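Local coordinates for protein BugD (Bordetella pertussis Tohama I, PDB 2F5X) that serves as a periplasmic solute receptor that binds aspartic acid, probably to deliver it to a tripartite tricarboxylate-type transporter in the membrane, at residues A[105-110]-A[286-291]; A[121-126]-A[206-211]; A[192-197]-A[275-280]; A[17-22]-A[44-49]; A[68-73]-A[242-247]. One frame throughout, in Å; residues are numbered along the deposited sequence.

Contact 1 (A[105-110]-A[286-291]); sequences IGLVVD and PEALQA
The first turn of helix 286-291 crosses strand 105-110 at 70°, with I105 and P286 closest in the backbone, their CA atoms 4.6 Å apart. P286 has no N-H, so its closeness to I105 is packing alone. The ring edge at P286 CD lies 3.3 Å from I105 O. The strand is bulged here. I105 and G106 both face M241 on strand 236-244, which makes a classic beta bulge.

L289 reaches the bulge from the helix. Its CG stands anti to the backbone N (chi1 179°), which carries both methyls towards the strand. CB rests on the bare backbone of G106, 3.9 Å from G106 CA. CD2 touches G106 O at 3.6 Å. The other methyl, L289 CD1, meets L107 CD2 at 3.7 Å.

L107 divides its two methyls between neighbouring helix residues. CD2 goes to L289, while CD1 lies 3.8 Å from A288 O and 4.1 Å from A288 CB. W238 packs against both leucines, and W242 adds to the cover of L289. V256 of helix 249-263 touches both P286 and I105.

This is an alpha/beta packing layer. A helix start lies over a bulge in strand 102-117. That long strand pairs with strands 236-244 and 278-279 and with 188-192 and 206-210, consistent with a strand running between the two lobes of a periplasmic binding protein.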
# COMPACT_ATOMS: atom_id res chain seq x y z
N ILE A 105 -12.66 -4.74 -10.22
CA ILE A 105 -13.91 -4.23 -9.66
C ILE A 105 -13.88 -2.71 -9.59
O ILE A 105 -14.78 -2.04 -10.09
CB ILE A 105 -14.22 -4.85 -8.27
CG1 ILE A 105 -14.21 -6.39 -8.31
CG2 ILE A 105 -15.57 -4.33 -7.72
CD1 ILE A 105 -15.07 -7.03 -9.42
N GLY A 106 -12.85 -2.15 -8.95
CA GLY A 106 -12.72 -0.71 -8.90
C GLY A 106 -11.60 -0.23 -8.00
O GLY A 106 -11.01 -1.01 -7.24
N LEU A 107 -11.31 1.07 -8.09
CA LEU A 107 -10.39 1.72 -7.17
C LEU A 107 -11.08 1.94 -5.81
O LEU A 107 -12.31 1.89 -5.71
CB LEU A 107 -9.86 3.03 -7.75
CG LEU A 107 -8.82 2.78 -8.87
CD1 LEU A 107 -8.69 3.97 -9.81
CD2 LEU A 107 -7.44 2.42 -8.26
N VAL A 108 -10.27 2.17 -4.78
CA VAL A 108 -10.75 2.17 -3.40
C VAL A 108 -10.29 3.44 -2.67
O VAL A 108 -11.10 4.33 -2.39
CB VAL A 108 -10.27 0.88 -2.66
CG1 VAL A 108 -10.72 0.86 -1.21
CG2 VAL A 108 -10.77 -0.38 -3.40
N VAL A 109 -8.99 3.52 -2.39
CA VAL A 109 -8.41 4.67 -1.70
C VAL A 109 -7.04 5.00 -2.29
O VAL A 109 -6.44 4.16 -2.97
CB VAL A 109 -8.24 4.43 -0.15
CG1 VAL A 109 -9.58 4.34 0.57
CG2 VAL A 109 -7.37 3.18 0.13
N ASP A 110 -6.55 6.20 -2.01
CA ASP A 110 -5.18 6.59 -2.35
C ASP A 110 -4.52 7.09 -1.06
O ASP A 110 -5.00 8.05 -0.44
CB ASP A 110 -5.23 7.68 -3.44
CG ASP A 110 -3.86 8.07 -3.96
OD1 ASP A 110 -2.84 7.43 -3.61
OD2 ASP A 110 -3.72 9.02 -4.75
N PRO A 286 -14.78 -0.90 -12.89
CA PRO A 286 -13.74 -1.72 -13.54
C PRO A 286 -12.84 -0.93 -14.48
O PRO A 286 -11.63 -1.15 -14.48
CB PRO A 286 -14.57 -2.76 -14.31
CG PRO A 286 -15.77 -2.93 -13.43
CD PRO A 286 -16.12 -1.50 -13.08
N GLU A 287 -13.43 -0.03 -15.25
CA GLU A 287 -12.65 0.73 -16.24
C GLU A 287 -11.59 1.63 -15.60
O GLU A 287 -10.47 1.74 -16.12
CB GLU A 287 -13.60 1.55 -17.12
CG GLU A 287 -14.52 0.69 -17.98
CD GLU A 287 -15.85 0.32 -17.32
OE1 GLU A 287 -16.10 0.61 -16.13
OE2 GLU A 287 -16.68 -0.30 -18.04
N ALA A 288 -11.93 2.26 -14.48
CA ALA A 288 -10.99 3.14 -13.79
C ALA A 288 -9.80 2.35 -13.25
O ALA A 288 -8.65 2.77 -13.37
CB ALA A 288 -11.68 3.92 -12.68
N LEU A 289 -10.08 1.18 -12.67
CA LEU A 289 -9.00 0.34 -12.14
C LEU A 289 -8.13 -0.21 -13.27
O LEU A 289 -6.90 -0.20 -13.17
CB LEU A 289 -9.56 -0.77 -11.25
CG LEU A 289 -8.52 -1.73 -10.64
CD1 LEU A 289 -7.46 -0.96 -9.86
CD2 LEU A 289 -9.21 -2.76 -9.75
N GLN A 290 -8.76 -0.65 -14.36
CA GLN A 290 -8.02 -1.18 -15.51
C GLN A 290 -7.07 -0.10 -16.05
O GLN A 290 -5.90 -0.38 -16.32
CB GLN A 290 -8.99 -1.68 -16.59
CG GLN A 290 -8.33 -2.12 -17.91
CD GLN A 290 -9.35 -2.48 -18.98
OE1 GLN A 290 -10.40 -1.82 -19.10
NE2 GLN A 290 -9.06 -3.52 -19.75
N ALA A 291 -7.58 1.12 -16.18
CA ALA A 291 -6.79 2.25 -16.69
C ALA A 291 -5.63 2.58 -15.76
O ALA A 291 -4.53 2.89 -16.22
CB ALA A 291 -7.67 3.48 -16.87

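Contact 2 (A[121-126]-A[206-211]); sequences FPPNNI and KAYAVT
K206 and Y208, both pointing from the strand to the loop, make all three direct hydrogen bonds. K206 NZ gives one to F121 O at 2.7 Å and one to N124 OD1 at 2.8 Å, each almost in line with the C=O bond. The lysine chain is bent at chi2, chi3 and chi4, which brings the amine between the two oxygens. Y208 OH gives its proton to P123 O at 2.7 Å, from 36° above the carbonyl plane.

Two waters add bridges. One donates to P122 O and weakly accepts from K206 NZ. The other links I126 N and Y208 O.

Packing contacts line the tyrosine. F121 offers its ring edge to the hydroxyl, with F121 CD2 3.6 Å from Y208 OH. The loop backbone at N125 lies at the edge of the Y208 ring, 3.5 Å between N125 C and Y208 CD1. The apolar pairs are I126 CD1 on Y208 CB, at 4.2 Å, and on A209 CB, and the P123 ring on Y208. N125 OD1 turns the other way, to cap E128 N of helix 126-136.

Across this contact the ammonium meets neutral oxygens rather than a carboxylate. Carbonyl and amide dipoles probably offset its charge, and strand side chains serve two loop carbonyls and one loop amide oxygen.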
# COMPACT_ATOMS: atom_id res chain seq x y z
N PHE A 121 16.05 7.84 17.06
CA PHE A 121 16.96 8.08 15.93
C PHE A 121 17.49 9.51 16.01
O PHE A 121 16.71 10.44 16.18
CB PHE A 121 16.21 7.86 14.62
CG PHE A 121 17.08 7.42 13.47
CD1 PHE A 121 17.96 6.34 13.61
CD2 PHE A 121 17.01 8.07 12.24
CE1 PHE A 121 18.76 5.93 12.54
CE2 PHE A 121 17.80 7.67 11.16
CZ PHE A 121 18.68 6.59 11.31
N PRO A 122 18.81 9.70 15.95
CA PRO A 122 19.38 11.05 16.18
C PRO A 122 18.81 12.24 15.37
O PRO A 122 18.51 13.24 16.03
CB PRO A 122 20.88 10.85 15.95
CG PRO A 122 21.11 9.42 16.32
CD PRO A 122 19.87 8.69 15.75
N PRO A 123 18.67 12.19 14.04
CA PRO A 123 18.18 13.37 13.30
C PRO A 123 16.77 13.81 13.67
O PRO A 123 15.90 12.98 13.95
CB PRO A 123 18.26 12.95 11.83
CG PRO A 123 18.35 11.47 11.82
CD PRO A 123 18.95 11.05 13.13
N ASN A 124 16.55 15.12 13.68
CA ASN A 124 15.25 15.67 14.05
C ASN A 124 14.46 16.25 12.89
O ASN A 124 13.31 16.62 13.07
CB ASN A 124 15.42 16.72 15.15
CG ASN A 124 15.77 16.09 16.48
OD1 ASN A 124 15.41 14.95 16.74
ND2 ASN A 124 16.46 16.83 17.34
N ASN A 125 15.08 16.31 11.71
CA ASN A 125 14.39 16.84 10.53
C ASN A 125 14.91 16.19 9.24
O ASN A 125 15.92 15.47 9.28
CB ASN A 125 14.46 18.38 10.47
CG ASN A 125 15.89 18.91 10.31
OD1 ASN A 125 16.60 18.50 9.41
ND2 ASN A 125 16.29 19.83 11.17
N ILE A 126 14.22 16.42 8.13
CA ILE A 126 14.57 15.73 6.88
C ILE A 126 15.97 16.09 6.35
O ILE A 126 16.67 15.23 5.82
CB ILE A 126 13.46 15.90 5.80
CG1 ILE A 126 13.74 15.07 4.53
CG2 ILE A 126 13.24 17.38 5.43
CD1 ILE A 126 13.84 13.56 4.75
N LYS A 206 9.92 8.95 15.21
CA LYS A 206 10.38 10.19 14.58
C LYS A 206 9.75 10.28 13.20
O LYS A 206 9.63 9.27 12.50
CB LYS A 206 11.91 10.22 14.45
CG LYS A 206 12.65 10.26 15.80
CD LYS A 206 12.60 11.64 16.41
CE LYS A 206 13.89 12.39 16.19
NZ LYS A 206 14.94 12.19 17.25
N ALA A 207 9.30 11.48 12.82
CA ALA A 207 8.62 11.63 11.54
C ALA A 207 9.25 12.79 10.78
O ALA A 207 9.42 13.87 11.33
CB ALA A 207 7.12 11.85 11.74
N TYR A 208 9.58 12.57 9.51
CA TYR A 208 10.43 13.51 8.76
C TYR A 208 9.79 14.19 7.55
O TYR A 208 10.05 15.36 7.28
CB TYR A 208 11.72 12.81 8.32
CG TYR A 208 12.52 12.30 9.49
CD1 TYR A 208 13.36 13.15 10.21
CD2 TYR A 208 12.44 10.96 9.88
CE1 TYR A 208 14.12 12.68 11.29
CE2 TYR A 208 13.18 10.49 10.96
CZ TYR A 208 14.01 11.35 11.66
OH TYR A 208 14.73 10.87 12.73
N ALA A 209 8.96 13.45 6.82
CA ALA A 209 8.44 13.94 5.55
C ALA A 209 7.31 13.07 5.05
O ALA A 209 7.17 11.92 5.45
CB ALA A 209 9.56 13.98 4.50
N VAL A 210 6.52 13.63 4.13
CA VAL A 210 5.46 12.88 3.46
C VAL A 210 5.76 12.78 1.96
O VAL A 210 6.56 13.56 1.44
CB VAL A 210 4.07 13.51 3.69
CG1 VAL A 210 3.70 13.41 5.18
CG2 VAL A 210 4.03 14.98 3.20
N THR A 211 5.12 11.84 1.27
CA THR A 211 5.40 11.60 -0.15
C THR A 211 4.32 12.14 -1.08
O THR A 211 4.33 11.85 -2.28
CB THR A 211 5.57 10.10 -0.42
OG1 THR A 211 4.35 9.43 -0.07
CG2 THR A 211 6.64 9.49 0.50
O HOH W 1 17.58 13.13 18.55
O HOH W 2 11.48 17.24 8.69

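Contact 3 (A[192-197]-A[275-280]); sequences QTTNTT and LGAEVL
L275 meets the start of helix 193-197 with its carbonyl and its side chain together. L275 O takes the hydroxyl proton of T193 OG1 at 2.7 Å, in the carbonyl plane. The T193 hydroxyl sits between its backbone N and carbonyl carbon (chi1 57°), which aims it at that oxygen. The L275 side chain packs on T194: its CB is 3.8 Å from T194 CG2, and both its methyls are near T194 O.

G276 follows with positive phi (82°). It forms the Schellman motif that ends helix 266-274, and its CA lies 3.8 Å from T193 OG1. A277 comes next and places CB 4.1 Å from T194 CG2. The methyl of T194 is thus shared by L275 and A277. From E278 onward the chain moves away from helix 193-201 and pairs with strand 102-117, E278 with D110 and L280 with V108.

On the helix side, T193 O is doubly held. T197 OG1, at 2.6 Å, and T197 N reach it from opposite faces of its plane. Q192, at the N-cap position, reaches the bound aspartic acid through OE1.

The start of helix 193-201 touches both the end of helix 266-274 and helix 30-46, whose P30 and V34 meet T194. V111 of strand 102-117 lies against T193 and T194.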
# COMPACT_ATOMS: atom_id res chain seq x y z
N GLN A 192 2.73 3.78 5.03
CA GLN A 192 1.50 4.52 4.73
C GLN A 192 0.88 5.14 5.98
O GLN A 192 1.00 4.56 7.06
CB GLN A 192 0.49 3.60 4.08
CG GLN A 192 0.94 3.10 2.71
CD GLN A 192 0.21 1.83 2.35
OE1 GLN A 192 0.78 0.73 2.41
NE2 GLN A 192 -1.04 1.96 2.00
N THR A 193 0.23 6.29 5.82
CA THR A 193 -0.41 6.98 6.94
C THR A 193 -1.51 6.16 7.63
O THR A 193 -1.82 6.39 8.80
CB THR A 193 -0.96 8.37 6.54
OG1 THR A 193 -1.89 8.23 5.45
CG2 THR A 193 0.17 9.25 5.99
N THR A 194 -2.10 5.20 6.92
CA THR A 194 -3.08 4.29 7.54
C THR A 194 -2.43 3.37 8.56
O THR A 194 -3.13 2.71 9.34
CB THR A 194 -3.75 3.43 6.46
OG1 THR A 194 -2.74 3.01 5.53
CG2 THR A 194 -4.75 4.25 5.64
N ASN A 195 -1.09 3.31 8.55
CA ASN A 195 -0.35 2.58 9.59
C ASN A 195 0.47 3.47 10.54
O ASN A 195 0.72 3.09 11.70
CB ASN A 195 0.55 1.51 8.97
CG ASN A 195 0.99 0.46 9.98
OD1 ASN A 195 0.17 -0.10 10.72
ND2 ASN A 195 2.29 0.19 10.03
N THR A 196 0.88 4.64 10.07
CA THR A 196 1.84 5.45 10.83
C THR A 196 1.22 6.59 11.62
O THR A 196 1.86 7.10 12.54
CB THR A 196 2.92 6.05 9.92
OG1 THR A 196 2.32 6.96 8.99
CG2 THR A 196 3.61 5.00 9.09
N THR A 197 0.01 7.02 11.26
CA THR A 197 -0.59 8.21 11.88
C THR A 197 -0.58 8.12 13.40
O THR A 197 -0.14 9.03 14.09
CB THR A 197 -2.03 8.43 11.39
OG1 THR A 197 -2.01 8.72 10.00
CG2 THR A 197 -2.62 9.69 12.01
N LEU A 275 -7.07 8.74 8.94
CA LEU A 275 -5.83 8.03 8.59
C LEU A 275 -5.12 8.60 7.37
O LEU A 275 -4.12 8.05 6.93
CB LEU A 275 -6.11 6.54 8.39
CG LEU A 275 -6.54 5.73 9.62
CD1 LEU A 275 -6.86 4.32 9.17
CD2 LEU A 275 -5.46 5.74 10.71
N GLY A 276 -5.65 9.70 6.83
CA GLY A 276 -4.99 10.42 5.75
C GLY A 276 -5.20 9.85 4.36
O GLY A 276 -4.58 10.31 3.39
N ALA A 277 -6.11 8.88 4.26
CA ALA A 277 -6.42 8.25 2.98
C ALA A 277 -7.48 9.04 2.22
O ALA A 277 -8.49 9.46 2.79
CB ALA A 277 -6.87 6.81 3.18
N GLU A 278 -7.23 9.24 0.93
CA GLU A 278 -8.23 9.82 0.04
C GLU A 278 -9.12 8.69 -0.47
O GLU A 278 -8.61 7.70 -0.98
CB GLU A 278 -7.56 10.50 -1.16
CG GLU A 278 -8.55 10.95 -2.23
CD GLU A 278 -7.90 11.45 -3.50
OE1 GLU A 278 -8.58 12.22 -4.22
OE2 GLU A 278 -6.74 11.06 -3.81
N VAL A 279 -10.44 8.84 -0.34
CA VAL A 279 -11.36 7.82 -0.83
C VAL A 279 -11.66 8.12 -2.30
O VAL A 279 -12.01 9.25 -2.65
CB VAL A 279 -12.67 7.77 0.01
CG1 VAL A 279 -13.60 6.67 -0.52
CG2 VAL A 279 -12.36 7.53 1.48
N LEU A 280 -11.50 7.10 -3.15
CA LEU A 280 -11.67 7.27 -4.59
C LEU A 280 -13.10 6.93 -5.00
O LEU A 280 -13.36 6.07 -5.84
CB LEU A 280 -10.63 6.41 -5.34
CG LEU A 280 -9.17 6.77 -4.98
CD1 LEU A 280 -8.17 5.86 -5.69
CD2 LEU A 280 -8.88 8.24 -5.30

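Contact 4 (A[17-22]-A[44-49]); sequences RPVNMV and PTLGET
V19 is where the packing is tight. Its backbone N donates to T49 O at 3.1 Å, with a fairly straight N-H...O angle of 161°. The same oxygen also receives a CA-H...O contact from P18 CA at 3.4 Å. On the buried side V19 CG2 meets L46 CD2 at 3.9 Å. CG of L46 is anti to its backbone N (chi1 -172°), which sends the branched end from the last helical turn to the strand. S258 of helix 249-263 and P15 also touch that leucine. G47 then breaks the helix with positive phi.

E48 is packed just as closely. Its carboxylate lies flat over the face of the R17-P18 peptide, the planes nearly parallel, with E48 CD 3.4 Å from R17 C. E48 OE1 is 3.3 Å from P18 N, which has no hydrogen to give, and E48 OE2 is 3.4 Å from R17 CA. What the carboxylate does hold is its own neighbour: T49 N donates to E48 OE1 at 3.2 Å, on the anti side.

The looser, solvent side is the outer edge of P18. P18 and T49 lie side by side, with P18 CG 3.5 Å from T49 OG1. The guanidinium of R17 leads elsewhere, to a cation-pi contact with Y75.

The arrangement belongs to the beta-alpha-beta unit of strand 19-23, helix 30-46 and strand 50-54. The bond from V19 to T49 lies just ahead of the parallel pairing in which V19 and M21 meet V51.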
# COMPACT_ATOMS: atom_id res chain seq x y z
N ARG A 17 -23.36 -16.78 0.73
CA ARG A 17 -22.52 -17.03 1.89
C ARG A 17 -21.45 -15.93 1.95
O ARG A 17 -21.30 -15.16 1.00
CB ARG A 17 -21.88 -18.43 1.81
CG ARG A 17 -20.89 -18.63 0.67
CD ARG A 17 -20.50 -20.08 0.44
NE ARG A 17 -19.42 -20.21 -0.54
CZ ARG A 17 -19.57 -20.66 -1.78
NH1 ARG A 17 -20.76 -21.04 -2.22
NH2 ARG A 17 -18.52 -20.74 -2.59
N PRO A 18 -20.73 -15.82 3.07
CA PRO A 18 -19.71 -14.77 3.21
C PRO A 18 -18.67 -14.75 2.08
O PRO A 18 -18.31 -15.78 1.51
CB PRO A 18 -19.06 -15.10 4.55
CG PRO A 18 -20.16 -15.77 5.32
CD PRO A 18 -20.84 -16.64 4.29
N VAL A 19 -18.21 -13.54 1.76
CA VAL A 19 -17.20 -13.30 0.73
C VAL A 19 -15.86 -13.09 1.41
O VAL A 19 -15.74 -12.26 2.32
CB VAL A 19 -17.56 -12.06 -0.11
CG1 VAL A 19 -16.43 -11.70 -1.09
CG2 VAL A 19 -18.86 -12.28 -0.86
N ASN A 20 -14.86 -13.85 0.97
CA ASN A 20 -13.50 -13.71 1.51
C ASN A 20 -12.74 -12.63 0.76
O ASN A 20 -12.65 -12.67 -0.47
CB ASN A 20 -12.73 -15.02 1.42
CG ASN A 20 -13.36 -16.13 2.25
OD1 ASN A 20 -13.52 -17.26 1.79
ND2 ASN A 20 -13.72 -15.81 3.49
N MSE A 21 -12.20 -11.68 1.52
CA MSE A 21 -11.39 -10.60 0.96
C MSE A 21 -9.95 -10.83 1.39
O MSE A 21 -9.62 -10.74 2.57
CB MSE A 21 -11.90 -9.25 1.45
CG MSE A 21 -10.86 -8.12 1.39
SE MSE A 21 -11.64 -6.38 1.74
CE MSE A 21 -12.49 -6.43 0.24
N VAL A 22 -9.10 -11.15 0.43
CA VAL A 22 -7.69 -11.41 0.71
C VAL A 22 -6.89 -10.11 0.72
O VAL A 22 -6.94 -9.32 -0.24
CB VAL A 22 -7.09 -12.40 -0.33
CG1 VAL A 22 -5.56 -12.56 -0.18
CG2 VAL A 22 -7.84 -13.75 -0.26
N PRO A 44 -24.15 -3.79 4.14
CA PRO A 44 -25.57 -3.50 3.87
C PRO A 44 -25.98 -3.73 2.42
O PRO A 44 -27.07 -4.27 2.16
CB PRO A 44 -25.70 -2.02 4.23
CG PRO A 44 -24.67 -1.82 5.27
CD PRO A 44 -23.49 -2.62 4.76
N THR A 45 -25.12 -3.35 1.48
CA THR A 45 -25.44 -3.52 0.06
C THR A 45 -25.09 -4.91 -0.48
O THR A 45 -25.84 -5.45 -1.30
CB THR A 45 -24.81 -2.41 -0.79
OG1 THR A 45 -23.41 -2.36 -0.53
CG2 THR A 45 -25.31 -1.05 -0.35
N LEU A 46 -23.97 -5.47 -0.04
CA LEU A 46 -23.58 -6.82 -0.45
C LEU A 46 -24.62 -7.85 -0.02
O LEU A 46 -24.95 -8.77 -0.77
CB LEU A 46 -22.18 -7.19 0.08
CG LEU A 46 -21.56 -8.51 -0.43
CD1 LEU A 46 -21.42 -8.54 -1.96
CD2 LEU A 46 -20.22 -8.78 0.25
N GLY A 47 -25.17 -7.67 1.18
CA GLY A 47 -26.17 -8.57 1.71
C GLY A 47 -25.54 -9.81 2.32
O GLY A 47 -26.23 -10.81 2.55
N GLU A 48 -24.23 -9.73 2.54
CA GLU A 48 -23.48 -10.77 3.24
C GLU A 48 -22.27 -10.13 3.92
O GLU A 48 -21.85 -9.03 3.56
CB GLU A 48 -23.00 -11.85 2.26
CG GLU A 48 -23.91 -13.07 2.16
CD GLU A 48 -23.86 -13.97 3.38
OE1 GLU A 48 -23.02 -13.73 4.28
OE2 GLU A 48 -24.65 -14.94 3.43
N THR A 49 -21.72 -10.83 4.91
CA THR A 49 -20.51 -10.38 5.58
C THR A 49 -19.30 -10.58 4.67
O THR A 49 -19.27 -11.49 3.84
CB THR A 49 -20.32 -11.15 6.92
OG1 THR A 49 -20.51 -12.55 6.71
CG2 THR A 49 -21.43 -10.80 7.90

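Contact 5 (A[68-73]-A[242-247]); sequences ARAQPD and WAPKGT
P72 and P244 form the centre of the apolar packing, with P72 CB 4.2 Å from P244 CB. The P244 ring also packs against the loop backbone. Its CB is 3.7 Å from A70 O, and its CG lies near Q71 O and the methyl of A70. P72 in turn presses on the peptides beyond P244: P72 CB is 3.4 Å from K245 O and 3.7 Å from G246 C.

Weaker polar contact comes next. T247 CA points its hydrogen at P72 O in a CA-H...O contact of 3.4 Å, with an angle at the hydrogen of 167°. T247 OG1 lies beside the same residue, 3.6 Å from P72 CA.

Among the two segments' own atoms, conventional hydrogen bonds lie within each segment. P244 to T247 is a type II beta turn, with G246 at positive phi. P244 O is gripped twice by T247, through OG1 at 2.7 Å and through the backbone N. Rotation of T247 to chi1 -64° sets OG1 beside its own N, where it can share that oxygen. Across from it, P72 is the centre of an inverse gamma turn, in which D73 N gives a weak bond to Q71 O. E103 OE2 holds G246 N from outside, and D73 OD1 turns to Y75 N.

Each turn is closed by bonds of its own. The prolines bring no N-H to the interface. The loop after helix 61-68 and the end of strand 236-244 meet by van der Waals packing, ring carbons against carbonyl oxygens, with one C-H donor.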
# COMPACT_ATOMS: atom_id res chain seq x y z
N ALA A 68 -5.63 -14.81 -7.83
CA ALA A 68 -5.55 -15.10 -9.27
C ALA A 68 -5.92 -16.56 -9.57
O ALA A 68 -6.53 -16.85 -10.59
CB ALA A 68 -4.17 -14.78 -9.84
N ARG A 69 -5.54 -17.46 -8.65
CA ARG A 69 -5.76 -18.90 -8.80
C ARG A 69 -7.04 -19.42 -8.12
O ARG A 69 -7.32 -20.62 -8.16
CB ARG A 69 -4.54 -19.66 -8.27
CG ARG A 69 -3.25 -19.36 -9.02
CD ARG A 69 -2.03 -20.09 -8.49
NE ARG A 69 -1.74 -21.31 -9.26
CZ ARG A 69 -1.60 -22.53 -8.73
NH1 ARG A 69 -1.72 -22.73 -7.43
NH2 ARG A 69 -1.34 -23.56 -9.53
N ALA A 70 -7.81 -18.53 -7.49
CA ALA A 70 -9.00 -18.93 -6.75
C ALA A 70 -10.19 -19.17 -7.68
O ALA A 70 -10.20 -18.70 -8.81
CB ALA A 70 -9.36 -17.89 -5.71
N GLN A 71 -11.19 -19.90 -7.19
CA GLN A 71 -12.40 -20.13 -7.98
C GLN A 71 -13.04 -18.79 -8.35
O GLN A 71 -13.20 -17.93 -7.48
CB GLN A 71 -13.40 -21.00 -7.21
CG GLN A 71 -12.92 -22.45 -6.96
CD GLN A 71 -12.77 -23.24 -8.24
OE1 GLN A 71 -13.58 -23.13 -9.15
NE2 GLN A 71 -11.72 -24.07 -8.31
N PRO A 72 -13.37 -18.60 -9.63
CA PRO A 72 -14.01 -17.36 -10.09
C PRO A 72 -15.52 -17.33 -9.80
O PRO A 72 -16.33 -17.17 -10.72
CB PRO A 72 -13.76 -17.38 -11.60
CG PRO A 72 -13.63 -18.83 -11.95
CD PRO A 72 -13.12 -19.54 -10.73
N ASP A 73 -15.89 -17.46 -8.53
CA ASP A 73 -17.30 -17.48 -8.15
C ASP A 73 -17.77 -16.25 -7.39
O ASP A 73 -18.95 -16.15 -7.05
CB ASP A 73 -17.63 -18.76 -7.37
CG ASP A 73 -16.74 -18.96 -6.15
OD1 ASP A 73 -16.06 -18.01 -5.71
OD2 ASP A 73 -16.68 -20.07 -5.57
N TRP A 242 -10.22 -6.58 -6.88
CA TRP A 242 -10.31 -7.45 -8.06
C TRP A 242 -10.98 -8.78 -7.71
O TRP A 242 -10.91 -9.24 -6.57
CB TRP A 242 -8.90 -7.81 -8.54
CG TRP A 242 -8.03 -6.72 -9.15
CD1 TRP A 242 -7.85 -6.47 -10.49
CD2 TRP A 242 -7.14 -5.84 -8.46
NE1 TRP A 242 -6.92 -5.47 -10.66
CE2 TRP A 242 -6.46 -5.07 -9.44
CE3 TRP A 242 -6.84 -5.62 -7.10
CZ2 TRP A 242 -5.52 -4.08 -9.11
CZ3 TRP A 242 -5.89 -4.65 -6.78
CH2 TRP A 242 -5.25 -3.88 -7.78
N ALA A 243 -11.58 -9.41 -8.72
CA ALA A 243 -12.05 -10.79 -8.64
C ALA A 243 -11.23 -11.63 -9.62
O ALA A 243 -10.62 -11.07 -10.54
CB ALA A 243 -13.55 -10.87 -8.99
N PRO A 244 -11.19 -12.96 -9.49
CA PRO A 244 -10.43 -13.77 -10.45
C PRO A 244 -11.01 -13.68 -11.86
O PRO A 244 -12.22 -13.48 -12.01
CB PRO A 244 -10.60 -15.20 -9.93
CG PRO A 244 -10.96 -15.03 -8.48
CD PRO A 244 -11.81 -13.79 -8.43
N LYS A 245 -10.15 -13.81 -12.87
CA LYS A 245 -10.62 -13.90 -14.26
C LYS A 245 -11.75 -14.91 -14.40
O LYS A 245 -11.67 -16.01 -13.86
CB LYS A 245 -9.47 -14.30 -15.20
CG LYS A 245 -9.90 -14.39 -16.67
CD LYS A 245 -8.74 -14.85 -17.55
CE LYS A 245 -9.24 -15.27 -18.93
NZ LYS A 245 -9.92 -14.17 -19.69
N GLY A 246 -12.79 -14.52 -15.13
CA GLY A 246 -13.90 -15.41 -15.42
C GLY A 246 -15.02 -15.34 -14.41
O GLY A 246 -16.02 -16.04 -14.56
N THR A 247 -14.88 -14.50 -13.39
CA THR A 247 -15.98 -14.25 -12.45
C THR A 247 -17.18 -13.71 -13.25
O THR A 247 -17.01 -12.80 -14.06
CB THR A 247 -15.54 -13.26 -11.36
OG1 THR A 247 -14.49 -13.84 -10.56
CG2 THR A 247 -16.66 -13.02 -10.34

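Contacts 1 and 3 are the buried pair, and contacts 2, 4 and 5 are only partly buried. All five reach the same mixed sheet. Contacts 1 and 3 meet through strands 102-117 and 278-279. Contact 1 also touches contact 5, through L289 on W242. Contacts 4 and 5 lie on the same side of the chain's centre, linked by a long, weak ion pair between R17 and D73. Contact 2 lies far off, its centre about 42 Å from that of contact 5. Leucines dominate contact 1, and one hydroxyl bond marks contact 3. Contact 2 relies on lysine and tyrosine donors, contact 4 on a backbone bond, and contact 5 on prolines.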